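Local coordinates for Lin1909 protein (Listeria innocua, PDB 3FIJ) that probably hydrolyses gamma-glutamyl-gamma-aminobutyrate and binds a manganese ion, at residues 83-88 / 133-138; 117-122 / 127-132; 141-146 / 179-184. All coordinates share one frame; numbering follows the deposited sequence.

Overall arrangement
Contacts 2 and 3 share the short antiparallel strand pair 129-130 and 181-182, and contact 1 packs beside it. Contact 2 sets the first strand against helix 116-124, contact 3 sets the second against the metal site, and contact 1 lies farther out, about 20 Å (centre to centre) from the middle of the chain. Contact centres are 10 to 12 Å apart. Tyr130 N to Phe181 O, 2.7 Å, joins contacts 2 and 3; Ser83 N to Gln131 OE1, also 2.7 Å, joins 1 and 2; Ile133 packs on Phe181 between 1 and 3. Manganese is bound directly by His143 of contact 3, while the Gln119 side chain of contact 2 is about 8 Å away (nearest atoms).

Contact 1: residues 83-88 / 133-138; sequences SQEIGA and ISQVET
Glu85 and Gln135 form a small polar surface contact between two loops, the one leading to helix 91-106 and the one that follows strand 129-130. Residues Ser83 to Ile86 make a type I beta turn, and a 3-10 segment, 133-135, faces it. Bent at its second torsion (chi2 -74°), the glutamate chain brings OE1 to 3.0 Å from Gln135 NE2. This is a weak hydrogen bond, with an N-H...O angle of only 129° and with carboxylate and amide planes nearly perpendicular, 87° apart. The donor nitrogen also sits close to the glutamate stem, 3.2 Å from Glu85 CG, and Ser83 CB closes in on it at 3.6 Å. Ser134 takes a lesser part: its OG reaches Glu85 CG at 3.8 Å, whereas its polar bond goes to Asp132 OD2. Gln135 OE1 accepts a weak bond from Gln131 N. The turn also faces a neighbouring copy of the protein, whose Arg146 donates to Ile86 O. With one bent bond across 126 Å² of buried surface, the chemistry implies a light link, in which the amide is held by a weak bond at each end, to Glu85 OE1 and from Gln131 N, with the glutamate stem packed against its nitrogen.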
ATOM      1  N   SER A  83      12.700  -4.149  28.095  1.00 17.86           N
ATOM      2  CA  SER A  83      12.981  -5.481  27.549  1.00 19.57           C
ATOM      3  C   SER A  83      12.879  -5.418  26.031  1.00 19.90           C
ATOM      4  O   SER A  83      12.226  -4.528  25.485  1.00 20.60           O
ATOM      5  CB  SER A  83      11.936  -6.499  28.021  1.00 18.73           C
ATOM      6  OG  SER A  83      11.977  -6.673  29.412  1.00 25.63           O
ATOM      7  N   GLN A  84      13.490  -6.384  25.355  1.00 20.03           N
ATOM      8  CA  GLN A  84      13.429  -6.422  23.899  1.00 21.97           C
ATOM      9  C   GLN A  84      11.993  -6.545  23.390  1.00 22.22           C
ATOM     10  O   GLN A  84      11.674  -6.035  22.320  1.00 22.07           O
ATOM     11  CB  GLN A  84      14.268  -7.586  23.350  1.00 21.66           C
ATOM     12  CG  GLN A  84      15.764  -7.440  23.636  1.00 22.72           C
ATOM     13  CD  GLN A  84      16.617  -8.520  22.986  1.00 21.90           C
ATOM     14  OE1 GLN A  84      17.527  -9.065  23.614  1.00 21.97           O
ATOM     15  NE2 GLN A  84      16.335  -8.823  21.724  1.00 19.38           N
ATOM     16  N   GLU A  85      11.117  -7.198  24.152  1.00 22.02           N
ATOM     17  CA  GLU A  85       9.745  -7.355  23.688  1.00 22.67           C
ATOM     18  C   GLU A  85       8.718  -6.346  24.216  1.00 21.79           C
ATOM     19  O   GLU A  85       7.508  -6.563  24.106  1.00 22.12           O
ATOM     20  CB  GLU A  85       9.257  -8.798  23.913  1.00 22.49           C
ATOM     21  CG  GLU A  85       9.670  -9.416  25.221  1.00 26.14           C
ATOM     22  CD  GLU A  85      11.137  -9.803  25.264  1.00 23.15           C
ATOM     23  OE1 GLU A  85      11.749  -9.604  26.327  1.00 22.39           O
ATOM     24  OE2 GLU A  85      11.671 -10.312  24.254  1.00 22.24           O
ATOM     25  N   ILE A  86       9.194  -5.237  24.775  1.00 19.44           N
ATOM     26  CA  ILE A  86       8.283  -4.208  25.251  1.00 19.34           C
ATOM     27  C   ILE A  86       7.853  -3.451  23.989  1.00 19.37           C
ATOM     28  O   ILE A  86       8.563  -3.470  22.977  1.00 18.16           O
ATOM     29  CB  ILE A  86       8.973  -3.222  26.230  1.00 20.55           C
ATOM     30  CG1 ILE A  86       7.909  -2.387  26.965  1.00 21.89           C
ATOM     31  CG2 ILE A  86       9.916  -2.286  25.464  1.00 16.90           C
ATOM     32  CD1 ILE A  86       8.464  -1.497  28.085  1.00 17.95           C
ATOM     33  N   GLY A  87       6.689  -2.812  24.031  1.00 18.41           N
ATOM     34  CA  GLY A  87       6.227  -2.073  22.870  1.00 17.76           C
ATOM     35  C   GLY A  87       6.594  -0.607  22.997  1.00 19.87           C
ATOM     36  O   GLY A  87       7.518  -0.245  23.733  1.00 17.65           O
ATOM     37  N   ALA A  88       5.872   0.245  22.277  1.00 20.36           N
ATOM     38  CA  ALA A  88       6.115   1.682  22.340  1.00 20.12           C
ATOM     39  C   ALA A  88       5.461   2.277  23.592  1.00 21.07           C
ATOM     40  O   ALA A  88       4.405   1.826  24.032  1.00 21.98           O
ATOM     41  CB  ALA A  88       5.558   2.365  21.087  1.00 17.32           C
ATOM     42  N   ILE A 133       3.680 -10.889  27.116  1.00 17.15           N
ATOM     43  CA  ILE A 133       3.029 -12.164  27.402  1.00 19.24           C
ATOM     44  C   ILE A 133       4.075 -13.271  27.443  1.00 18.44           C
ATOM     45  O   ILE A 133       3.952 -14.225  28.207  1.00 18.05           O
ATOM     46  CB  ILE A 133       1.948 -12.507  26.323  1.00 22.26           C
ATOM     47  CG1 ILE A 133       0.934 -11.359  26.213  1.00 26.85           C
ATOM     48  CG2 ILE A 133       1.191 -13.783  26.699  1.00 19.93           C
ATOM     49  CD1 ILE A 133      -0.184 -11.578  25.151  1.00 28.91           C
ATOM     50  N   SER A 134       5.122 -13.127  26.635  1.00 17.67           N
ATOM     51  CA  SER A 134       6.184 -14.131  26.588  1.00 19.72           C
ATOM     52  C   SER A 134       6.968 -14.258  27.902  1.00 21.72           C
ATOM     53  O   SER A 134       7.718 -15.225  28.096  1.00 21.93           O
ATOM     54  CB  SER A 134       7.181 -13.807  25.471  1.00 18.91           C
ATOM     55  OG  SER A 134       8.137 -12.857  25.909  1.00 18.98           O
ATOM     56  N   GLN A 135       6.797 -13.293  28.804  1.00 22.61           N
ATOM     57  CA  GLN A 135       7.531 -13.296  30.066  1.00 22.73           C
ATOM     58  C   GLN A 135       6.824 -13.916  31.273  1.00 24.51           C
ATOM     59  O   GLN A 135       7.438 -14.080  32.336  1.00 24.80           O
ATOM     60  CB  GLN A 135       7.962 -11.864  30.390  1.00 21.14           C
ATOM     61  CG  GLN A 135       9.000 -11.304  29.412  1.00 20.35           C
ATOM     62  CD  GLN A 135       9.084  -9.786  29.447  1.00 21.34           C
ATOM     63  OE1 GLN A 135       8.723  -9.152  30.441  1.00 23.57           O
ATOM     64  NE2 GLN A 135       9.569  -9.198  28.365  1.00 20.28           N
ATOM     65  N   VAL A 136       5.549 -14.263  31.131  1.00 25.06           N
ATOM     66  CA  VAL A 136       4.839 -14.859  32.254  1.00 27.84           C
ATOM     67  C   VAL A 136       5.350 -16.283  32.420  1.00 28.94           C
ATOM     68  O   VAL A 136       5.494 -17.019  31.446  1.00 28.07           O
ATOM     69  CB  VAL A 136       3.300 -14.850  32.044  1.00 27.87           C
ATOM     70  CG1 VAL A 136       2.810 -13.411  31.905  1.00 26.70           C
ATOM     71  CG2 VAL A 136       2.930 -15.645  30.809  1.00 30.28           C
ATOM     72  N   GLU A 137       5.647 -16.649  33.662  1.00 31.38           N
ATOM     73  CA  GLU A 137       6.181 -17.967  33.977  1.00 33.41           C
ATOM     74  C   GLU A 137       5.399 -19.117  33.376  1.00 33.41           C
ATOM     75  O   GLU A 137       5.988 -20.101  32.931  1.00 34.53           O
ATOM     76  CB  GLU A 137       6.277 -18.161  35.495  1.00 35.31           C
ATOM     77  CG  GLU A 137       7.211 -17.178  36.194  1.00 38.53           C
ATOM     78  CD  GLU A 137       6.594 -15.798  36.385  1.00 40.61           C
ATOM     79  OE1 GLU A 137       7.302 -14.894  36.880  1.00 41.47           O
ATOM     80  OE2 GLU A 137       5.401 -15.616  36.048  1.00 41.08           O
ATOM     81  N   THR A 138       4.077 -19.002  33.360  1.00 33.45           N
ATOM     82  CA  THR A 138       3.242 -20.065  32.817  1.00 33.25           C
ATOM     83  C   THR A 138       2.551 -19.640  31.522  1.00 32.21           C
ATOM     84  O   THR A 138       2.204 -18.472  31.352  1.00 31.25           O
ATOM     85  CB  THR A 138       2.192 -20.482  33.843  1.00 35.07           C
ATOM     86  OG1 THR A 138       1.418 -21.572  33.324  1.00 38.06           O
ATOM     87  CG2 THR A 138       1.282 -19.297  34.164  1.00 37.63           C
TER

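Contact 2: residues 117-122 / 127-132; sequences GMQLVN and GTLYQD
Two carboxamides on helix 116-124, those of Asn122 and Gln119, are the flat groups turned to the chain that leaves the helix. Gly127 CA lies to one side of the Asn122 amide plane, beyond the rim at one terminal atom and 4.0 Å from Asn122 CG, while the backbone of Thr128 passes close to the outer edge. Leu129 CD1 approaches the Gln119 amide off one end, again to one side of the plane. Both amides are probably turned over in the model, so nothing rests on which terminal atom is nitrogen or oxygen.

The more certain part of the Gln119 contact is its stem. With CG placed beside the backbone N (chi1 -65°) and the chain extended beyond it, the stem runs aslant past the leucine fork: Leu129 CD2 is 3.9 Å from Gln119 CB and 4.1 Å from Gln119 CG, and Leu129 CD1 is 4.1 Å from the same CB.

The backbones meet at Gly127 N, which donates to Asn122 O at 2.7 Å. The bond is fairly straight at hydrogen (150°), yet the donor stands 36° above the carbonyl plane. It runs from residue i+5 back to residue i, of the 6→1 kind found in Schellman motifs, and turns the chain back at the helix end. Strand 129-130 then pairs with strand 181-182, whose Ile182 touches both Met118 and Asn122. In this amidotransferase-like fold the helix follows strand 111-114, probably through a nucleophile elbow, and the Gln119 side chain is about 5 Å (nearest atoms) from that of the manganese ligand His178.

Chemically, the contact implies a division of labour: a short backbone bond fixes the return of the chain, and the aliphatic stem of a buried glutamine presents a nonpolar surface to leucine.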
ATOM      1  N   GLY A 117      -5.197   1.775  31.100  1.00 15.47           N
ATOM      2  CA  GLY A 117      -5.621   2.520  32.271  1.00 15.77           C
ATOM      3  C   GLY A 117      -5.499   1.799  33.600  1.00 15.36           C
ATOM      4  O   GLY A 117      -4.986   2.368  34.563  1.00 17.09           O
HETATM    5  N   MSE A 118      -5.979   0.563  33.662  1.00 14.03           N
HETATM    6  CA  MSE A 118      -5.913  -0.242  34.877  1.00 13.99           C
HETATM    7  C   MSE A 118      -4.450  -0.529  35.232  1.00 15.71           C
HETATM    8  O   MSE A 118      -4.088  -0.668  36.399  1.00 13.50           O
HETATM    9  CB  MSE A 118      -6.667  -1.562  34.667  1.00 14.34           C
HETATM   10  CG  MSE A 118      -6.687  -2.489  35.878  1.00 15.21           C
HETATM   11 SE   MSE A 118      -7.262  -4.304  35.408  1.00 24.39          SE
HETATM   12  CE  MSE A 118      -5.534  -4.985  34.764  1.00 16.59           C
ATOM     13  N   GLN A 119      -3.608  -0.634  34.211  1.00 16.71           N
ATOM     14  CA  GLN A 119      -2.202  -0.892  34.453  1.00 17.54           C
ATOM     15  C   GLN A 119      -1.497   0.386  34.890  1.00 17.98           C
ATOM     16  O   GLN A 119      -0.520   0.341  35.645  1.00 18.47           O
ATOM     17  CB  GLN A 119      -1.543  -1.469  33.201  1.00 14.62           C
ATOM     18  CG  GLN A 119      -2.097  -2.828  32.839  1.00 17.37           C
ATOM     19  CD  GLN A 119      -1.338  -3.490  31.721  1.00 15.52           C
ATOM     20  OE1 GLN A 119      -1.674  -4.598  31.300  1.00 15.15           O
ATOM     21  NE2 GLN A 119      -0.308  -2.814  31.225  1.00 17.23           N
ATOM     22  N   LEU A 120      -1.982   1.528  34.416  1.00 17.76           N
ATOM     23  CA  LEU A 120      -1.370   2.789  34.806  1.00 17.10           C
ATOM     24  C   LEU A 120      -1.680   3.062  36.285  1.00 17.49           C
ATOM     25  O   LEU A 120      -0.837   3.556  37.031  1.00 17.74           O
ATOM     26  CB  LEU A 120      -1.876   3.935  33.934  1.00 15.83           C
ATOM     27  CG  LEU A 120      -1.244   5.271  34.322  1.00 17.44           C
ATOM     28  CD1 LEU A 120      -0.870   6.019  33.084  1.00 20.03           C
ATOM     29  CD2 LEU A 120      -2.193   6.075  35.207  1.00 14.11           C
ATOM     30  N   VAL A 121      -2.890   2.731  36.714  1.00 17.82           N
ATOM     31  CA  VAL A 121      -3.256   2.928  38.106  1.00 17.12           C
ATOM     32  C   VAL A 121      -2.333   2.056  38.976  1.00 18.03           C
ATOM     33  O   VAL A 121      -1.700   2.542  39.912  1.00 18.67           O
ATOM     34  CB  VAL A 121      -4.736   2.553  38.323  1.00 15.58           C
ATOM     35  CG1 VAL A 121      -5.065   2.449  39.810  1.00 14.83           C
ATOM     36  CG2 VAL A 121      -5.609   3.585  37.659  1.00 12.96           C
ATOM     37  N   ASN A 122      -2.240   0.773  38.646  1.00 16.97           N
ATOM     38  CA  ASN A 122      -1.401  -0.150  39.396  1.00 17.39           C
ATOM     39  C   ASN A 122       0.028   0.406  39.565  1.00 19.46           C
ATOM     40  O   ASN A 122       0.578   0.415  40.669  1.00 20.83           O
ATOM     41  CB  ASN A 122      -1.385  -1.510  38.687  1.00 14.09           C
ATOM     42  CG  ASN A 122      -0.777  -2.608  39.546  1.00 15.19           C
ATOM     43  OD1 ASN A 122       0.325  -3.094  39.268  1.00 13.74           O
ATOM     44  ND2 ASN A 122      -1.494  -3.003  40.598  1.00 11.14           N
ATOM     45  N   GLY A 127       2.723  -0.707  41.916  1.00 25.03           N
ATOM     46  CA  GLY A 127       2.704  -2.078  41.417  1.00 20.89           C
ATOM     47  C   GLY A 127       3.660  -2.243  40.255  1.00 18.72           C
ATOM     48  O   GLY A 127       4.375  -1.307  39.915  1.00 17.71           O
ATOM     49  N   THR A 128       3.698  -3.429  39.655  1.00 18.30           N
ATOM     50  CA  THR A 128       4.579  -3.666  38.513  1.00 18.44           C
ATOM     51  C   THR A 128       3.813  -4.396  37.420  1.00 18.58           C
ATOM     52  O   THR A 128       2.677  -4.824  37.633  1.00 18.00           O
ATOM     53  CB  THR A 128       5.832  -4.506  38.896  1.00 18.19           C
ATOM     54  OG1 THR A 128       5.430  -5.809  39.333  1.00 19.77           O
ATOM     55  CG2 THR A 128       6.612  -3.821  40.013  1.00 18.55           C
ATOM     56  N   LEU A 129       4.439  -4.547  36.256  1.00 17.76           N
ATOM     57  CA  LEU A 129       3.799  -5.216  35.128  1.00 17.27           C
ATOM     58  C   LEU A 129       4.736  -6.187  34.421  1.00 17.68           C
ATOM     59  O   LEU A 129       5.954  -6.069  34.528  1.00 20.43           O
ATOM     60  CB  LEU A 129       3.363  -4.173  34.098  1.00 15.12           C
ATOM     61  CG  LEU A 129       2.625  -2.914  34.552  1.00 14.20           C
ATOM     62  CD1 LEU A 129       2.501  -1.943  33.372  1.00 12.10           C
ATOM     63  CD2 LEU A 129       1.265  -3.293  35.106  1.00 11.27           C
ATOM     64  N   TYR A 130       4.166  -7.153  33.706  1.00 17.12           N
ATOM     65  CA  TYR A 130       4.973  -8.056  32.897  1.00 16.85           C
ATOM     66  C   TYR A 130       5.066  -7.249  31.603  1.00 17.69           C
ATOM     67  O   TYR A 130       4.044  -6.776  31.105  1.00 19.65           O
ATOM     68  CB  TYR A 130       4.248  -9.370  32.591  1.00 15.72           C
ATOM     69  CG  TYR A 130       4.224 -10.372  33.719  1.00 17.31           C
ATOM     70  CD1 TYR A 130       3.139 -10.440  34.588  1.00 17.14           C
ATOM     71  CD2 TYR A 130       5.291 -11.264  33.917  1.00 19.56           C
ATOM     72  CE1 TYR A 130       3.107 -11.365  35.623  1.00 17.74           C
ATOM     73  CE2 TYR A 130       5.273 -12.194  34.955  1.00 16.19           C
ATOM     74  CZ  TYR A 130       4.176 -12.236  35.801  1.00 17.60           C
ATOM     75  OH  TYR A 130       4.137 -13.145  36.825  1.00 19.13           O
ATOM     76  N   GLN A 131       6.267  -7.080  31.064  1.00 17.70           N
ATOM     77  CA  GLN A 131       6.445  -6.312  29.838  1.00 17.98           C
ATOM     78  C   GLN A 131       5.883  -6.971  28.575  1.00 18.21           C
ATOM     79  O   GLN A 131       5.566  -6.277  27.607  1.00 18.13           O
ATOM     80  CB  GLN A 131       7.926  -5.982  29.649  1.00 18.61           C
ATOM     81  CG  GLN A 131       8.413  -4.915  30.605  1.00 21.59           C
ATOM     82  CD  GLN A 131       9.820  -4.449  30.308  1.00 24.89           C
ATOM     83  OE1 GLN A 131      10.230  -4.355  29.143  1.00 25.84           O
ATOM     84  NE2 GLN A 131      10.567  -4.128  31.360  1.00 24.46           N
ATOM     85  N   ASP A 132       5.757  -8.301  28.586  1.00 17.16           N
ATOM     86  CA  ASP A 132       5.212  -9.035  27.441  1.00 17.11           C
ATOM     87  C   ASP A 132       4.648 -10.383  27.882  1.00 17.99           C
ATOM     88  O   ASP A 132       5.085 -10.947  28.894  1.00 17.22           O
ATOM     89  CB  ASP A 132       6.287  -9.255  26.367  1.00 17.31           C
ATOM     90  CG  ASP A 132       5.750  -9.973  25.130  1.00 18.13           C
ATOM     91  OD1 ASP A 132       4.773  -9.482  24.524  1.00 19.85           O
ATOM     92  OD2 ASP A 132       6.308 -11.026  24.752  1.00 17.13           O
TER

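Contact 3: residues 141-146 / 179-184; sequences LQHLQR and HQFIKK. With MN (manganese (II) ion), chain I.
His143 stands in an irregular loop and Phe181 in the short strand 181-182, and the two segments approach each other without a backbone hydrogen bond. The rings form a T-shaped pair: phenylalanine points its edge at the imidazole face, the planes are 87° apart and the centroids 4.9 Å. Phe181 CE2 comes to rest over the middle of the imidazole, 3.5 Å from both His143 CD2 and His143 CG, while Phe181 CZ follows at 3.6 Å from that CD2. Strand 181-182 pairs antiparallel with 129-130, and just after it Lys183 and Lys184 face Thr128 in a classic beta bulge. In His143, chi1 (-78°) carries the ring to the metal site and chi2 (-87°) turns its ND1 to the manganese, at 2.2 Å. His154 NE2, Ser176 OG, His178 NE2 and Glu201 OE2 complete the protein side, and a water molecule binds at 2.3 Å from the manganese. The ring is thus constrained by metal at ND1 and by Phe181 over one face; NE2, the nitrogen not on the metal, has its polar partner in Asp197, a carboxylate that could polarise the imidazole. Gln142 NE2 of this loop donates to Gln84 O and Ile86 O of a neighbouring subunit.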
ATOM      1  N   LEU A 141      -3.133 -17.566  28.064  1.00 14.90           N
ATOM      2  CA  LEU A 141      -4.091 -17.680  26.979  1.00 15.16           C
ATOM      3  C   LEU A 141      -3.852 -16.507  26.038  1.00 14.06           C
ATOM      4  O   LEU A 141      -3.026 -15.649  26.316  1.00 12.37           O
ATOM      5  CB  LEU A 141      -5.513 -17.604  27.526  1.00 16.62           C
ATOM      6  CG  LEU A 141      -5.927 -18.783  28.402  1.00 17.32           C
ATOM      7  CD1 LEU A 141      -7.265 -18.478  29.055  1.00 16.25           C
ATOM      8  CD2 LEU A 141      -5.987 -20.051  27.543  1.00 15.29           C
ATOM      9  N   GLN A 142      -4.569 -16.464  24.923  1.00 15.98           N
ATOM     10  CA  GLN A 142      -4.394 -15.355  24.001  1.00 16.85           C
ATOM     11  C   GLN A 142      -5.037 -14.117  24.597  1.00 16.55           C
ATOM     12  O   GLN A 142      -6.192 -14.160  25.038  1.00 15.62           O
ATOM     13  CB  GLN A 142      -5.056 -15.635  22.653  1.00 18.67           C
ATOM     14  CG  GLN A 142      -4.698 -14.580  21.611  1.00 22.08           C
ATOM     15  CD  GLN A 142      -5.290 -14.862  20.254  1.00 24.70           C
ATOM     16  OE1 GLN A 142      -6.480 -14.625  20.019  1.00 29.26           O
ATOM     17  NE2 GLN A 142      -4.471 -15.379  19.350  1.00 20.27           N
ATOM     18  N   HIS A 143      -4.296 -13.014  24.617  1.00 16.03           N
ATOM     19  CA  HIS A 143      -4.846 -11.775  25.148  1.00 16.31           C
ATOM     20  C   HIS A 143      -4.889 -10.671  24.102  1.00 15.76           C
ATOM     21  O   HIS A 143      -5.366  -9.568  24.366  1.00 15.04           O
ATOM     22  CB  HIS A 143      -4.084 -11.358  26.408  1.00 16.42           C
ATOM     23  CG  HIS A 143      -4.498 -12.134  27.622  1.00 17.04           C
ATOM     24  ND1 HIS A 143      -5.556 -11.757  28.422  1.00 17.00           N
ATOM     25  CD2 HIS A 143      -4.063 -13.323  28.109  1.00 13.59           C
ATOM     26  CE1 HIS A 143      -5.757 -12.677  29.349  1.00 16.62           C
ATOM     27  NE2 HIS A 143      -4.865 -13.637  29.179  1.00 17.92           N
ATOM     28  N   LEU A 144      -4.375 -10.978  22.914  1.00 15.32           N
ATOM     29  CA  LEU A 144      -4.442 -10.050  21.790  1.00 17.66           C
ATOM     30  C   LEU A 144      -5.323 -10.830  20.825  1.00 17.99           C
ATOM     31  O   LEU A 144      -4.832 -11.507  19.927  1.00 19.18           O
ATOM     32  CB  LEU A 144      -3.066  -9.800  21.167  1.00 18.20           C
ATOM     33  CG  LEU A 144      -3.115  -8.809  19.994  1.00 19.71           C
ATOM     34  CD1 LEU A 144      -3.833  -7.529  20.424  1.00 18.51           C
ATOM     35  CD2 LEU A 144      -1.699  -8.495  19.515  1.00 19.11           C
ATOM     36  N   GLN A 145      -6.631 -10.753  21.050  1.00 18.75           N
ATOM     37  CA  GLN A 145      -7.604 -11.487  20.257  1.00 19.23           C
ATOM     38  C   GLN A 145      -7.647 -11.079  18.793  1.00 20.13           C
ATOM     39  O   GLN A 145      -7.437  -9.919  18.453  1.00 22.33           O
ATOM     40  CB  GLN A 145      -8.998 -11.332  20.875  1.00 15.53           C
ATOM     41  CG  GLN A 145      -9.622  -9.964  20.692  1.00 14.50           C
ATOM     42  CD  GLN A 145     -10.974  -9.836  21.386  1.00 15.20           C
ATOM     43  OE1 GLN A 145     -11.088 -10.042  22.594  1.00 13.33           O
ATOM     44  NE2 GLN A 145     -12.002  -9.489  20.620  1.00 15.76           N
ATOM     45  N   ARG A 146      -7.917 -12.050  17.932  1.00 22.03           N
ATOM     46  CA  ARG A 146      -8.013 -11.807  16.502  1.00 23.70           C
ATOM     47  C   ARG A 146      -9.491 -11.707  16.158  1.00 23.25           C
ATOM     48  O   ARG A 146      -9.858 -11.153  15.122  1.00 23.11           O
ATOM     49  CB  ARG A 146      -7.337 -12.935  15.714  1.00 26.93           C
ATOM     50  CG  ARG A 146      -5.824 -12.987  15.896  1.00 34.06           C
ATOM     51  CD  ARG A 146      -5.230 -11.592  15.737  1.00 41.55           C
ATOM     52  NE  ARG A 146      -3.793 -11.534  16.010  1.00 49.07           N
ATOM     53  CZ  ARG A 146      -3.113 -10.401  16.210  1.00 50.79           C
ATOM     54  NH1 ARG A 146      -3.743  -9.228  16.169  1.00 50.57           N
ATOM     55  NH2 ARG A 146      -1.804 -10.439  16.449  1.00 51.13           N
ATOM     56  N   HIS A 179      -0.861  -6.979  25.542  1.00 12.31           N
ATOM     57  CA  HIS A 179       0.253  -7.909  25.580  1.00 13.13           C
ATOM     58  C   HIS A 179       1.033  -7.736  26.884  1.00 13.76           C
ATOM     59  O   HIS A 179       2.053  -8.395  27.096  1.00 14.74           O
ATOM     60  CB  HIS A 179       1.170  -7.742  24.354  1.00  9.62           C
ATOM     61  CG  HIS A 179       2.199  -6.664  24.500  1.00 13.46           C
ATOM     62  ND1 HIS A 179       1.885  -5.325  24.487  1.00 11.83           N
ATOM     63  CD2 HIS A 179       3.540  -6.737  24.687  1.00 12.92           C
ATOM     64  CE1 HIS A 179       2.986  -4.614  24.661  1.00 11.76           C
ATOM     65  NE2 HIS A 179       4.002  -5.448  24.787  1.00 14.94           N
ATOM     66  N   GLN A 180       0.544  -6.861  27.763  1.00 13.09           N
ATOM     67  CA  GLN A 180       1.191  -6.653  29.060  1.00 14.42           C
ATOM     68  C   GLN A 180       0.193  -7.000  30.163  1.00 15.36           C
ATOM     69  O   GLN A 180      -1.021  -6.986  29.932  1.00 15.45           O
ATOM     70  CB  GLN A 180       1.656  -5.203  29.227  1.00 17.17           C
ATOM     71  CG  GLN A 180       2.672  -4.731  28.199  1.00 16.85           C
ATOM     72  CD  GLN A 180       3.544  -3.606  28.730  1.00 19.39           C
ATOM     73  OE1 GLN A 180       3.058  -2.698  29.400  1.00 21.29           O
ATOM     74  NE2 GLN A 180       4.836  -3.658  28.426  1.00 16.71           N
ATOM     75  N   PHE A 181       0.699  -7.327  31.350  1.00 14.70           N
ATOM     76  CA  PHE A 181      -0.165  -7.680  32.480  1.00 15.08           C
ATOM     77  C   PHE A 181       0.342  -7.142  33.809  1.00 16.16           C
ATOM     78  O   PHE A 181       1.524  -6.832  33.965  1.00 16.54           O
ATOM     79  CB  PHE A 181      -0.264  -9.194  32.665  1.00 12.59           C
ATOM     80  CG  PHE A 181      -0.572  -9.956  31.424  1.00 12.44           C
ATOM     81  CD1 PHE A 181       0.416 -10.200  30.483  1.00 13.40           C
ATOM     82  CD2 PHE A 181      -1.849 -10.457  31.208  1.00 12.57           C
ATOM     83  CE1 PHE A 181       0.144 -10.941  29.341  1.00 14.85           C
ATOM     84  CE2 PHE A 181      -2.141 -11.201  30.069  1.00 14.24           C
ATOM     85  CZ  PHE A 181      -1.144 -11.445  29.130  1.00 14.99           C
ATOM     86  N   ILE A 182      -0.558  -7.054  34.779  1.00 16.90           N
ATOM     87  CA  ILE A 182      -0.161  -6.635  36.107  1.00 17.61           C
ATOM     88  C   ILE A 182       0.675  -7.798  36.651  1.00 20.00           C
ATOM     89  O   ILE A 182       0.264  -8.962  36.578  1.00 20.99           O
ATOM     90  CB  ILE A 182      -1.380  -6.441  37.043  1.00 15.44           C
ATOM     91  CG1 ILE A 182      -2.155  -5.181  36.645  1.00 14.30           C
ATOM     92  CG2 ILE A 182      -0.908  -6.381  38.508  1.00 13.97           C
ATOM     93  CD1 ILE A 182      -3.218  -4.748  37.662  1.00 11.24           C
ATOM     94  N   LYS A 183       1.857  -7.490  37.170  1.00 22.18           N
ATOM     95  CA  LYS A 183       2.720  -8.521  37.741  1.00 22.22           C
ATOM     96  C   LYS A 183       2.472  -8.419  39.232  1.00 21.54           C
ATOM     97  O   LYS A 183       1.717  -9.203  39.804  1.00 20.14           O
ATOM     98  CB  LYS A 183       4.195  -8.239  37.411  1.00 23.05           C
ATOM     99  CG  LYS A 183       5.157  -9.378  37.781  1.00 26.46           C
ATOM    100  CD  LYS A 183       6.507  -9.266  37.052  1.00 28.77           C
ATOM    101  CE  LYS A 183       7.313  -8.051  37.522  1.00 31.53           C
ATOM    102  NZ  LYS A 183       8.431  -7.680  36.594  1.00 31.38           N
ATOM    103  N   LYS A 184       3.097  -7.431  39.856  1.00 22.67           N
ATOM    104  CA  LYS A 184       2.911  -7.203  41.277  1.00 25.38           C
ATOM    105  C   LYS A 184       1.802  -6.156  41.442  1.00 24.30           C
ATOM    106  O   LYS A 184       1.914  -5.031  40.961  1.00 23.91           O
ATOM    107  CB  LYS A 184       4.217  -6.710  41.910  1.00 28.58           C
ATOM    108  CG  LYS A 184       4.154  -6.523  43.420  1.00 33.56           C
ATOM    109  CD  LYS A 184       3.743  -7.821  44.117  1.00 37.74           C
ATOM    110  CE  LYS A 184       3.696  -7.663  45.636  1.00 39.06           C
ATOM    111  NZ  LYS A 184       3.210  -8.910  46.296  1.00 40.10           N
TER
HETATM  112 MN    MN I 300      -7.109 -10.258  28.462  1.00 15.60          MN
HETATM  113  O   HOH W   1      -8.673  -8.624  28.353  1.00 13.41           O